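Pantothenate synthetase (Francisella tularensis subsp. tularensis, PDB 3N8H) probably catalyses the ATP-dependent condensation of pantoate with beta-alanine to give pantothenate, by way of a pantoyl-adenylate intermediate. Local coordinates at residues A[26-31]-A[145-150]; A[58-63]-A[99-104]; A[149-154]-A[253-258]. All blocks are in the same frame, centred on the assembly; numbering follows the deposited sequence. Where two conformers were deposited one is given.

Contact 1 of 3, residues A[26-31]-A[145-150]; sequences IGFVPT and NNLYLG. With AMP (adenosine monophosphate), chain D.
Gly27 pairs with Asn146 and Phe28 with Leu147 where strands 26-31 and 146-150 run parallel, the axes of these short segments approaching to 4.8 Å and turned 30° against each other. Phe28 sits in the usual alternation of a parallel pair: its N donates to Asn146 O, and its O accepts from Tyr148 N. Two residues earlier, at Ile26, the pairing ends in a side chain, because Asn145 OD1 takes the N-H of Ile26 at 2.7 Å on a lone pair in the carbonyl plane. Ile26 O in turn receives the backbone N-H groups of both Asn145 and Asn146.

On one face of the sheet Phe28 and Leu147 lie side by side, pointing the same way, with their CD1 atoms 3.7 Å apart. Leu147 CD1 also lies 3.5 Å from Pro30 CD, the two side chains crossing at about a right angle. On the other face Tyr148 has CG beside its backbone N (chi1 -61°), which carries the ring edge along strand 26-31, so that CE2 comes to 4.1 Å from Gly27 CA. Its hydroxyl is hydrogen-bonded to Glu49, the last residue of helix 37-49, and to Asn50 just after it.

A water joins Pro30 O, Tyr148 O and AMP O3', while Gly150 N donates to AMP O3' at 2.9 Å. This is the nucleotide site of a Rossmann-like sheet, at the C-terminal ends of two neighbouring parallel strands.

Contact 2 of 3, residues A[58-63]-A[99-104]; sequences FVNPTQ and DIYPDG. With PRO (proline), chain C.
The Phe58 ring carries Ile100 CG1 over one face, 3.9 Å above the plane and offset toward the rim, and meets Tyr101 CE2 at its edge. The Tyr101 ring is covered on one face by CG2 of its own neighbour Ile100, while Asn60 OD1 lies at its edge, near the ring plane. These groups join the loop that leaves strand 52-57 of the Rossmann-like parallel sheet to the end of helix 97-100, where Tyr101 is the first residue to leave helical geometry and opens a type I beta turn closing at Gly104.

Ile100 and Phe58 run antiparallel alongside each other; the approach of CG1 is a CH-pi contact, 15° off the ring normal. With CG anti to the backbone N (chi1 180°), the ring of Phe58 lies against Ile100. Val134 of helix 127-142 packs against Phe58, Asn60 and Tyr101.

The turn itself faces the dimer partner: Asp103 forms a salt bridge with Lys165 of the second subunit. On the loop side, Gln63 belongs to the pocket holding the bound proline, and is predicted to bind pantoate and beta-alanine.

Thr62, in one of its two conformers, comes at Tyr101 from the opposite direction, its CG2 3.7 Å from CZ. Because of the second conformer, the bond from Asn60 ND2 to Thr62 OG1 is doubtful. The planes of the Asn60 amide and the tyrosine ring are nearly parallel, and Tyr101 OH donates to Asn60 OD1 at 2.6 Å, tilted 30° from the carbonyl plane.

Contact 3 of 3, residues A[149-154]-A[253-258]; sequences LGEKDY and IDNFLK. With AMP (adenosine monophosphate), chain D; PRO (proline), chain C.
Asn255 puts its side-chain amide against two successive backbone carbonyls: ND2 donates to Glu151 O at 3.1 Å and lies 2.9 Å from Lys152 O. The Glu151 oxygen is close to the amide plane, although the donor stands 29° from the plane of that carbonyl. CG of Asn255 is held between its backbone N and carbonyl carbon (chi1 78°), which turns the amide across to the loop and lays ND2 3.7 Å from Tyr154 CB. The Tyr154 ring is steeply inclined to the amide. Arg240 fixes the other end of the group, binding Asn255 OD1 and also forming a salt bridge with Glu151. A water spans Glu151 OE1 and Asn255 O.

The contact thus joins the two parts of the subunit: the turn following strand 146-150 of the Rossmann-like sheet, just before helix 154-166, and edge strand 250-257 of the three-stranded antiparallel sheet.

Further toward the nucleotide, Lys152 runs past Ile253 O, its CD 4.0 Å from that oxygen, then bends at its third torsion (89°). Its NZ is hydrogen-bonded to Leu187 O and Ser188 OG and lies 3.1 Å from AMP N7. Asp153, at the N-cap position of the helix, makes no capping bond with its side chain; OD2 lies 2.5 Å from AMP O2', so short that the bond's exact length is doubtful. The other oxygen, OD1, has Ile253 CD1 at 3.6 Å and PRO CD at 3.1 Å.

Overall arrangement
Contacts 1 and 3 share Leu149 and Gly150: strand 146-150 pairs with 26-31 in the parallel sheet, and the turn beyond it meets 253-258, so the AMP is held by both contacts, whose centres are 17 Å apart. Contact 2 is nested within the chain loop closed by contact 1 and begins on the loop that leaves strand 52-57, the neighbour of 26-31 in the sheet, with Thr31 O 3.2 Å from Phe58 N in a probable hydrogen bond. Contacts 2 and 3 do not touch, their nearest atoms being about 8 Å apart. They approach the bound proline through Gln63 and Asp153 respectively, on opposite sides of the chain's centre. His39, the predicted proton donor, also bonds to AMP.

Contact 1 of 3, residues A[26-31]-A[145-150]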
loop_
_atom_site.group_PDB
_atom_site.type_symbol
_atom_site.label_atom_id
_atom_site.label_comp_id
_atom_site.label_asym_id
_atom_site.label_seq_id
_atom_site.Cartn_x
_atom_site.Cartn_y
_atom_site.Cartn_z
ATOM N N ILE A 26 -14.846 -16.050 8.082
ATOM C CA ILE A 26 -15.377 -15.012 7.207
ATOM C C ILE A 26 -14.864 -15.192 5.782
ATOM O O ILE A 26 -13.649 -15.239 5.543
ATOM C CB ILE A 26 -14.981 -13.620 7.699
ATOM C CG1 ILE A 26 -15.305 -13.474 9.186
ATOM C CG2 ILE A 26 -15.679 -12.542 6.863
ATOM C CD1 ILE A 26 -15.098 -12.081 9.726
ATOM N N GLY A 27 -15.793 -15.297 4.840
ATOM C CA GLY A 27 -15.454 -15.318 3.425
ATOM C C GLY A 27 -15.810 -14.010 2.730
ATOM O O GLY A 27 -16.861 -13.415 2.982
ATOM N N PHE A 28 -14.932 -13.554 1.851
ATOM C CA PHE A 28 -15.133 -12.256 1.220
ATOM C C PHE A 28 -15.117 -12.364 -0.300
ATOM O O PHE A 28 -14.193 -12.933 -0.879
ATOM C CB PHE A 28 -14.060 -11.271 1.692
ATOM C CG PHE A 28 -14.109 -9.922 0.989
ATOM C CD1 PHE A 28 -12.936 -9.281 0.604
ATOM C CD2 PHE A 28 -15.321 -9.308 0.709
ATOM C CE1 PHE A 28 -12.973 -8.042 -0.044
ATOM C CE2 PHE A 28 -15.374 -8.059 0.065
ATOM C CZ PHE A 28 -14.206 -7.428 -0.303
ATOM N N VAL A 29 -16.135 -11.826 -0.952
ATOM C CA VAL A 29 -16.148 -11.816 -2.414
ATOM C C VAL A 29 -16.255 -10.374 -2.942
ATOM O O VAL A 29 -17.330 -9.822 -2.975
ATOM C CB VAL A 29 -17.314 -12.660 -2.995
ATOM C CG1 VAL A 29 -17.254 -12.667 -4.540
ATOM C CG2 VAL A 29 -17.289 -14.126 -2.492
ATOM N N PRO A 30 -15.129 -9.758 -3.341
ATOM C CA PRO A 30 -15.230 -8.381 -3.866
ATOM C C PRO A 30 -15.756 -8.399 -5.299
ATOM O O PRO A 30 -15.411 -9.299 -6.072
ATOM C CB PRO A 30 -13.768 -7.875 -3.838
ATOM C CG PRO A 30 -12.931 -9.152 -3.996
ATOM C CD PRO A 30 -13.741 -10.249 -3.283
ATOM N N THR A 31 -16.580 -7.425 -5.666
ATOM C CA THR A 31 -17.089 -7.352 -7.048
ATOM C C THR A 31 -17.314 -5.886 -7.374
ATOM O O THR A 31 -17.202 -5.032 -6.500
ATOM C CB THR A 31 -18.448 -8.129 -7.224
ATOM O OG1 THR A 31 -19.557 -7.292 -6.874
ATOM C CG2 THR A 31 -18.509 -9.388 -6.344
ATOM N N ASN A 145 -11.131 -14.166 6.504
ATOM C CA ASN A 145 -10.307 -15.360 6.565
ATOM C C ASN A 145 -10.014 -15.893 5.169
ATOM O O ASN A 145 -8.899 -16.384 4.900
ATOM C CB ASN A 145 -11.021 -16.443 7.371
ATOM C CG ASN A 145 -11.260 -16.037 8.802
ATOM O OD1 ASN A 145 -12.403 -15.807 9.221
ATOM N ND2 ASN A 145 -10.182 -15.945 9.571
ATOM N N ASN A 146 -11.023 -15.800 4.292
ATOM C CA ASN A 146 -10.941 -16.348 2.941
ATOM C C ASN A 146 -11.373 -15.374 1.853
ATOM O O ASN A 146 -12.439 -14.761 1.935
ATOM C CB ASN A 146 -11.769 -17.625 2.816
ATOM C CG ASN A 146 -11.253 -18.740 3.717
ATOM O OD1 ASN A 146 -10.107 -19.168 3.609
ATOM N ND2 ASN A 146 -12.100 -19.202 4.609
ATOM N N LEU A 147 -10.539 -15.258 0.824
ATOM C CA LEU A 147 -10.821 -14.369 -0.307
ATOM C C LEU A 147 -11.063 -15.198 -1.570
ATOM O O LEU A 147 -10.248 -16.041 -1.913
ATOM C CB LEU A 147 -9.635 -13.420 -0.561
ATOM C CG LEU A 147 -9.784 -12.427 -1.727
ATOM C CD1 LEU A 147 -11.000 -11.538 -1.527
ATOM C CD2 LEU A 147 -8.484 -11.567 -1.943
ATOM N N TYR A 148 -12.163 -14.924 -2.271
ATOM C CA TYR A 148 -12.538 -15.693 -3.475
ATOM C C TYR A 148 -12.379 -14.837 -4.736
ATOM O O TYR A 148 -12.928 -13.735 -4.818
ATOM C CB TYR A 148 -13.976 -16.274 -3.325
ATOM C CG TYR A 148 -14.016 -17.210 -2.133
ATOM C CD1 TYR A 148 -13.831 -18.569 -2.289
ATOM C CD2 TYR A 148 -14.116 -16.710 -0.856
ATOM C CE1 TYR A 148 -13.781 -19.426 -1.191
ATOM C CE2 TYR A 148 -14.077 -17.548 0.240
ATOM C CZ TYR A 148 -13.903 -18.898 0.075
ATOM O OH TYR A 148 -13.877 -19.710 1.201
ATOM N N LEU A 149 -11.583 -15.351 -5.683
ATOM C CA LEU A 149 -11.222 -14.652 -6.907
ATOM C C LEU A 149 -11.433 -15.583 -8.098
ATOM O O LEU A 149 -11.243 -16.799 -7.981
ATOM C CB LEU A 149 -9.744 -14.211 -6.874
ATOM C CG LEU A 149 -9.233 -13.246 -5.792
ATOM C CD1 LEU A 149 -7.738 -13.017 -5.958
ATOM C CD2 LEU A 149 -9.990 -11.914 -5.851
ATOM N N GLY A 150 -11.816 -15.014 -9.245
ATOM C CA GLY A 150 -12.003 -15.798 -10.448
ATOM C C GLY A 150 -10.691 -15.933 -11.227
ATOM O O GLY A 150 -9.917 -14.981 -11.372
HETATM P P AMP D . -15.569 -8.013 -11.486
HETATM O O1P AMP D . -16.900 -7.718 -10.801
HETATM O O2P AMP D . -15.625 -8.298 -12.956
HETATM O O3P AMP D . -14.500 -7.048 -11.124
HETATM O "O5'" AMP D . -15.201 -9.485 -10.915
HETATM C "C5'" AMP D . -15.305 -9.821 -9.531
HETATM C "C4'" AMP D . -14.737 -11.197 -9.285
HETATM O "O4'" AMP D . -15.510 -12.172 -10.054
HETATM C "C3'" AMP D . -13.267 -11.359 -9.713
HETATM O "O3'" AMP D . -12.603 -12.276 -8.827
HETATM C "C2'" AMP D . -13.406 -11.988 -11.093
HETATM O "O2'" AMP D . -12.273 -12.694 -11.573
HETATM C "C1'" AMP D . -14.617 -12.895 -10.888
HETATM N N9 AMP D . -15.251 -13.281 -12.154
HETATM C C8 AMP D . -15.632 -12.436 -13.140
HETATM N N7 AMP D . -16.150 -13.133 -14.190
HETATM C C5 AMP D . -16.073 -14.452 -13.882
HETATM C C6 AMP D . -16.444 -15.717 -14.550
HETATM N N6 AMP D . -16.985 -15.682 -15.779
HETATM N N1 AMP D . -16.224 -16.882 -13.915
HETATM C C2 AMP D . -15.651 -16.887 -12.687
HETATM N N3 AMP D . -15.293 -15.775 -12.010
HETATM C C4 AMP D . -15.480 -14.541 -12.545
HETATM O O HOH W 1 -13.519 -11.629 -6.280
#

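Contact 2 of 3, residues A[58-63]-A[99-104]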
loop_
_atom_site.group_PDB
_atom_site.type_symbol
_atom_site.label_atom_id
_atom_site.label_comp_id
_atom_site.label_asym_id
_atom_site.label_seq_id
_atom_site.Cartn_x
_atom_site.Cartn_y
_atom_site.Cartn_z
ATOM N N PHE A 58 -18.516 -2.253 -5.516
ATOM C CA PHE A 58 -17.886 -0.951 -5.581
ATOM C C PHE A 58 -17.207 -0.846 -6.933
ATOM O O PHE A 58 -16.230 -1.562 -7.206
ATOM C CB PHE A 58 -16.871 -0.738 -4.439
ATOM C CG PHE A 58 -16.177 0.627 -4.480
ATOM C CD1 PHE A 58 -14.792 0.723 -4.682
ATOM C CD2 PHE A 58 -16.917 1.806 -4.336
ATOM C CE1 PHE A 58 -14.151 1.974 -4.733
ATOM C CE2 PHE A 58 -16.292 3.057 -4.388
ATOM C CZ PHE A 58 -14.902 3.144 -4.579
ATOM N N VAL A 59 -17.762 0.021 -7.785
ATOM C CA VAL A 59 -17.155 0.323 -9.059
ATOM C C VAL A 59 -16.016 1.312 -8.827
ATOM O O VAL A 59 -16.214 2.531 -8.726
ATOM C CB VAL A 59 -18.159 0.919 -10.074
ATOM C CG1 VAL A 59 -17.494 0.994 -11.431
ATOM C CG2 VAL A 59 -19.454 0.062 -10.176
ATOM N N ASN A 60 -14.815 0.769 -8.747
ATOM C CA ASN A 60 -13.634 1.546 -8.406
ATOM C C ASN A 60 -13.116 2.416 -9.553
ATOM O O ASN A 60 -12.551 1.892 -10.513
ATOM C CB ASN A 60 -12.529 0.600 -7.911
ATOM C CG ASN A 60 -11.255 1.324 -7.603
ATOM O OD1 ASN A 60 -11.280 2.410 -7.037
ATOM N ND2 ASN A 60 -10.124 0.734 -7.983
ATOM N N PRO A 61 -13.269 3.751 -9.435
ATOM C CA PRO A 61 -12.883 4.645 -10.533
ATOM C C PRO A 61 -11.388 4.609 -10.839
ATOM O O PRO A 61 -10.996 4.865 -11.972
ATOM C CB PRO A 61 -13.219 6.049 -10.013
ATOM C CG PRO A 61 -13.962 5.864 -8.742
ATOM C CD PRO A 61 -13.763 4.482 -8.253
ATOM N N THR A 62 -10.549 4.299 -9.846
ATOM C CA THR A 62 -9.098 4.476 -10.039
ATOM C C THR A 62 -8.525 3.399 -10.941
ATOM O O THR A 62 -7.394 3.498 -11.411
ATOM C CB THR A 62 -8.295 4.513 -8.723
ATOM O OG1 THR A 62 -8.366 3.231 -8.068
ATOM C CG2 THR A 62 -8.806 5.625 -7.806
ATOM N N GLN A 63 -9.315 2.364 -11.186
ATOM C CA GLN A 63 -8.837 1.284 -12.030
ATOM C C GLN A 63 -9.383 1.320 -13.456
ATOM O O GLN A 63 -9.031 0.471 -14.286
ATOM C CB GLN A 63 -9.096 -0.066 -11.368
ATOM C CG GLN A 63 -10.537 -0.546 -11.351
ATOM C CD GLN A 63 -10.652 -1.850 -10.591
ATOM O OE1 GLN A 63 -11.010 -2.899 -11.150
ATOM N NE2 GLN A 63 -10.323 -1.802 -9.310
ATOM N N ASP A 99 -16.283 7.179 0.902
ATOM C CA ASP A 99 -15.955 6.210 1.955
ATOM C C ASP A 99 -14.546 5.636 1.711
ATOM O O ASP A 99 -13.725 5.529 2.625
ATOM C CB ASP A 99 -16.961 5.062 1.961
ATOM C CG ASP A 99 -18.349 5.494 2.426
ATOM O OD1 ASP A 99 -19.348 4.876 1.984
ATOM O OD2 ASP A 99 -18.436 6.456 3.216
ATOM N N ILE A 100 -14.274 5.264 0.468
ATOM C CA ILE A 100 -13.059 4.515 0.158
ATOM C C ILE A 100 -11.842 5.414 -0.032
ATOM O O ILE A 100 -10.712 5.060 0.364
ATOM C CB ILE A 100 -13.258 3.582 -1.073
ATOM C CG1 ILE A 100 -14.356 2.561 -0.781
ATOM C CG2 ILE A 100 -11.958 2.849 -1.411
ATOM C CD1 ILE A 100 -14.099 1.709 0.467
ATOM N N TYR A 101 -12.080 6.570 -0.642
ATOM C CA TYR A 101 -11.044 7.564 -0.893
ATOM C C TYR A 101 -11.454 8.880 -0.268
ATOM O O TYR A 101 -11.863 9.795 -0.968
ATOM C CB TYR A 101 -10.893 7.796 -2.383
ATOM C CG TYR A 101 -10.495 6.562 -3.133
ATOM C CD1 TYR A 101 -9.153 6.164 -3.208
ATOM C CD2 TYR A 101 -11.461 5.787 -3.763
ATOM C CE1 TYR A 101 -8.800 5.032 -3.903
ATOM C CE2 TYR A 101 -11.123 4.666 -4.466
ATOM C CZ TYR A 101 -9.800 4.284 -4.537
ATOM O OH TYR A 101 -9.492 3.149 -5.252
ATOM N N PRO A 102 -11.346 8.978 1.064
ATOM C CA PRO A 102 -11.748 10.188 1.781
ATOM C C PRO A 102 -11.079 11.454 1.240
ATOM O O PRO A 102 -11.717 12.502 1.213
ATOM C CB PRO A 102 -11.302 9.912 3.228
ATOM C CG PRO A 102 -10.360 8.720 3.141
ATOM C CD PRO A 102 -10.869 7.924 1.972
ATOM N N ASP A 103 -9.818 11.352 0.807
ATOM C CA ASP A 103 -9.031 12.520 0.404
ATOM C C ASP A 103 -8.610 12.402 -1.061
ATOM O O ASP A 103 -7.704 13.098 -1.523
ATOM C CB ASP A 103 -7.777 12.656 1.288
ATOM C CG ASP A 103 -8.119 12.804 2.763
ATOM O OD1 ASP A 103 -8.899 13.729 3.084
ATOM O OD2 ASP A 103 -7.620 12.000 3.600
ATOM N N GLY A 104 -9.283 11.518 -1.786
ATOM C CA GLY A 104 -8.932 11.231 -3.164
ATOM C C GLY A 104 -7.894 10.131 -3.257
ATOM O O GLY A 104 -7.576 9.473 -2.268
HETATM N N PRO C . -12.914 -6.475 -13.643
HETATM C CA PRO C . -12.106 -5.346 -13.192
HETATM C C PRO C . -12.181 -4.201 -14.203
HETATM O O PRO C . -12.730 -4.392 -15.295
HETATM C CB PRO C . -10.694 -5.934 -13.149
HETATM C CG PRO C . -10.914 -7.378 -12.840
HETATM C CD PRO C . -12.202 -7.759 -13.525
#

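Contact 3 of 3, residues A[149-154]-A[253-258]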
loop_
_atom_site.group_PDB
_atom_site.type_symbol
_atom_site.label_atom_id
_atom_site.label_comp_id
_atom_site.label_asym_id
_atom_site.label_seq_id
_atom_site.Cartn_x
_atom_site.Cartn_y
_atom_site.Cartn_z
ATOM N N LEU A 149 -11.583 -15.351 -5.683
ATOM C CA LEU A 149 -11.222 -14.652 -6.907
ATOM C C LEU A 149 -11.433 -15.583 -8.098
ATOM O O LEU A 149 -11.243 -16.799 -7.981
ATOM C CB LEU A 149 -9.744 -14.211 -6.874
ATOM C CG LEU A 149 -9.233 -13.246 -5.792
ATOM C CD1 LEU A 149 -7.738 -13.017 -5.958
ATOM C CD2 LEU A 149 -9.990 -11.914 -5.851
ATOM N N GLY A 150 -11.816 -15.014 -9.245
ATOM C CA GLY A 150 -12.003 -15.798 -10.448
ATOM C C GLY A 150 -10.691 -15.933 -11.227
ATOM O O GLY A 150 -9.917 -14.981 -11.372
ATOM N N GLU A 151 -10.435 -17.135 -11.724
ATOM C CA GLU A 151 -9.272 -17.391 -12.568
ATOM C C GLU A 151 -9.255 -16.534 -13.855
ATOM O O GLU A 151 -8.190 -16.250 -14.436
ATOM C CB GLU A 151 -9.254 -18.875 -12.923
ATOM C CG GLU A 151 -8.146 -19.286 -13.851
ATOM C CD GLU A 151 -8.302 -20.717 -14.287
ATOM O OE1 GLU A 151 -8.796 -20.946 -15.411
ATOM O OE2 GLU A 151 -7.947 -21.610 -13.490
ATOM N N LYS A 152 -10.428 -16.116 -14.304
ATOM C CA LYS A 152 -10.507 -15.347 -15.550
ATOM C C LYS A 152 -9.603 -14.120 -15.544
ATOM O O LYS A 152 -9.031 -13.753 -16.569
ATOM C CB LYS A 152 -11.939 -14.898 -15.815
ATOM C CG LYS A 152 -12.131 -14.395 -17.242
ATOM C CD LYS A 152 -13.503 -13.809 -17.440
ATOM C CE LYS A 152 -13.498 -12.357 -17.098
ATOM N NZ LYS A 152 -14.876 -11.920 -16.770
ATOM N N ASP A 153 -9.520 -13.456 -14.395
ATOM C CA ASP A 153 -8.639 -12.312 -14.251
ATOM C C ASP A 153 -7.321 -12.820 -13.658
ATOM O O ASP A 153 -7.010 -12.631 -12.466
ATOM C CB ASP A 153 -9.317 -11.273 -13.380
ATOM C CG ASP A 153 -10.636 -10.804 -13.977
ATOM O OD1 ASP A 153 -10.579 -9.990 -14.926
ATOM O OD2 ASP A 153 -11.711 -11.252 -13.504
ATOM N N TYR A 154 -6.567 -13.512 -14.506
ATOM C CA TYR A 154 -5.397 -14.283 -14.060
ATOM C C TYR A 154 -4.290 -13.452 -13.419
ATOM O O TYR A 154 -3.714 -13.821 -12.363
ATOM C CB TYR A 154 -4.794 -15.050 -15.237
ATOM C CG TYR A 154 -3.941 -16.208 -14.797
ATOM C CD1 TYR A 154 -4.525 -17.422 -14.444
ATOM C CD2 TYR A 154 -2.552 -16.091 -14.730
ATOM C CE1 TYR A 154 -3.750 -18.499 -14.042
ATOM C CE2 TYR A 154 -1.759 -17.168 -14.323
ATOM C CZ TYR A 154 -2.368 -18.368 -13.982
ATOM O OH TYR A 154 -1.610 -19.445 -13.577
ATOM N N ILE A 253 -12.037 -10.036 -21.959
ATOM C CA ILE A 253 -10.787 -10.776 -21.826
ATOM C C ILE A 253 -11.090 -12.212 -21.463
ATOM O O ILE A 253 -12.199 -12.546 -20.996
ATOM C CB ILE A 253 -9.820 -10.166 -20.756
ATOM C CG1 ILE A 253 -10.132 -10.661 -19.324
ATOM C CG2 ILE A 253 -9.818 -8.645 -20.832
ATOM C CD1 ILE A 253 -9.225 -10.072 -18.238
ATOM N N ASP A 254 -10.093 -13.057 -21.683
ATOM C CA ASP A 254 -10.179 -14.469 -21.349
ATOM C C ASP A 254 -8.773 -15.090 -21.190
ATOM O O ASP A 254 -7.778 -14.587 -21.713
ATOM C CB ASP A 254 -10.988 -15.205 -22.439
ATOM C CG ASP A 254 -11.522 -16.544 -21.967
ATOM O OD1 ASP A 254 -11.299 -16.921 -20.770
ATOM O OD2 ASP A 254 -12.138 -17.241 -22.797
ATOM N N ASN A 255 -8.691 -16.186 -20.450
ATOM C CA ASN A 255 -7.504 -17.011 -20.501
ATOM C C ASN A 255 -7.933 -18.448 -20.213
ATOM O O ASN A 255 -8.922 -18.680 -19.511
ATOM C CB ASN A 255 -6.456 -16.515 -19.501
ATOM C CG ASN A 255 -6.766 -16.940 -18.123
ATOM O OD1 ASN A 255 -6.392 -18.049 -17.697
ATOM N ND2 ASN A 255 -7.525 -16.111 -17.423
ATOM N N PHE A 256 -7.229 -19.404 -20.796
ATOM C CA PHE A 256 -7.514 -20.830 -20.590
ATOM C C PHE A 256 -6.254 -21.626 -20.921
ATOM O O PHE A 256 -5.352 -21.111 -21.588
ATOM C CB PHE A 256 -8.693 -21.284 -21.484
ATOM C CG PHE A 256 -8.683 -20.664 -22.873
ATOM C CD1 PHE A 256 -7.794 -21.107 -23.838
ATOM C CD2 PHE A 256 -9.554 -19.625 -23.201
ATOM C CE1 PHE A 256 -7.778 -20.544 -25.123
ATOM C CE2 PHE A 256 -9.536 -19.043 -24.479
ATOM C CZ PHE A 256 -8.634 -19.515 -25.442
ATOM N N LEU A 257 -6.185 -22.872 -20.450
ATOM C CA LEU A 257 -5.095 -23.781 -20.815
ATOM C C LEU A 257 -5.091 -24.014 -22.322
ATOM O O LEU A 257 -6.143 -24.175 -22.920
ATOM C CB LEU A 257 -5.266 -25.117 -20.104
ATOM C CG LEU A 257 -5.108 -25.107 -18.585
ATOM C CD1 LEU A 257 -5.545 -26.436 -17.993
ATOM C CD2 LEU A 257 -3.663 -24.815 -18.222
ATOM N N LYS A 258 -3.905 -24.017 -22.935
ATOM C CA LYS A 258 -3.779 -24.230 -24.379
ATOM C C LYS A 258 -4.295 -25.603 -24.795
ATOM O O LYS A 258 -4.940 -25.741 -25.828
ATOM C CB LYS A 258 -2.322 -24.022 -24.825
ATOM C CG LYS A 258 -2.053 -24.249 -26.322
ATOM C CD LYS A 258 -1.731 -25.713 -26.627
ATOM C CE LYS A 258 -1.202 -25.912 -28.046
ATOM N NZ LYS A 258 0.114 -25.241 -28.263
HETATM P P AMP D . -15.569 -8.013 -11.486
HETATM O O1P AMP D . -16.900 -7.718 -10.801
HETATM O O2P AMP D . -15.625 -8.298 -12.956
HETATM O O3P AMP D . -14.500 -7.048 -11.124
HETATM O "O5'" AMP D . -15.201 -9.485 -10.915
HETATM C "C5'" AMP D . -15.305 -9.821 -9.531
HETATM C "C4'" AMP D . -14.737 -11.197 -9.285
HETATM O "O4'" AMP D . -15.510 -12.172 -10.054
HETATM C "C3'" AMP D . -13.267 -11.359 -9.713
HETATM O "O3'" AMP D . -12.603 -12.276 -8.827
HETATM C "C2'" AMP D . -13.406 -11.988 -11.093
HETATM O "O2'" AMP D . -12.273 -12.694 -11.573
HETATM C "C1'" AMP D . -14.617 -12.895 -10.888
HETATM N N9 AMP D . -15.251 -13.281 -12.154
HETATM C C8 AMP D . -15.632 -12.436 -13.140
HETATM N N7 AMP D . -16.150 -13.133 -14.190
HETATM C C5 AMP D . -16.073 -14.452 -13.882
HETATM C C6 AMP D . -16.444 -15.717 -14.550
HETATM N N6 AMP D . -16.985 -15.682 -15.779
HETATM N N1 AMP D . -16.224 -16.882 -13.915
HETATM C C2 AMP D . -15.651 -16.887 -12.687
HETATM N N3 AMP D . -15.293 -15.775 -12.010
HETATM C C4 AMP D . -15.480 -14.541 -12.545
HETATM N N PRO C . -12.914 -6.475 -13.643
HETATM C CA PRO C . -12.106 -5.346 -13.192
HETATM C C PRO C . -12.181 -4.201 -14.203
HETATM O O PRO C . -12.730 -4.392 -15.295
HETATM C CB PRO C . -10.694 -5.934 -13.149
HETATM C CG PRO C . -10.914 -7.378 -12.840
HETATM C CD PRO C . -12.202 -7.759 -13.525
HETATM O O HOH W 2 -10.011 -18.750 -17.056
HETATM O O HOH W 3 -14.659 -11.635 -20.087
#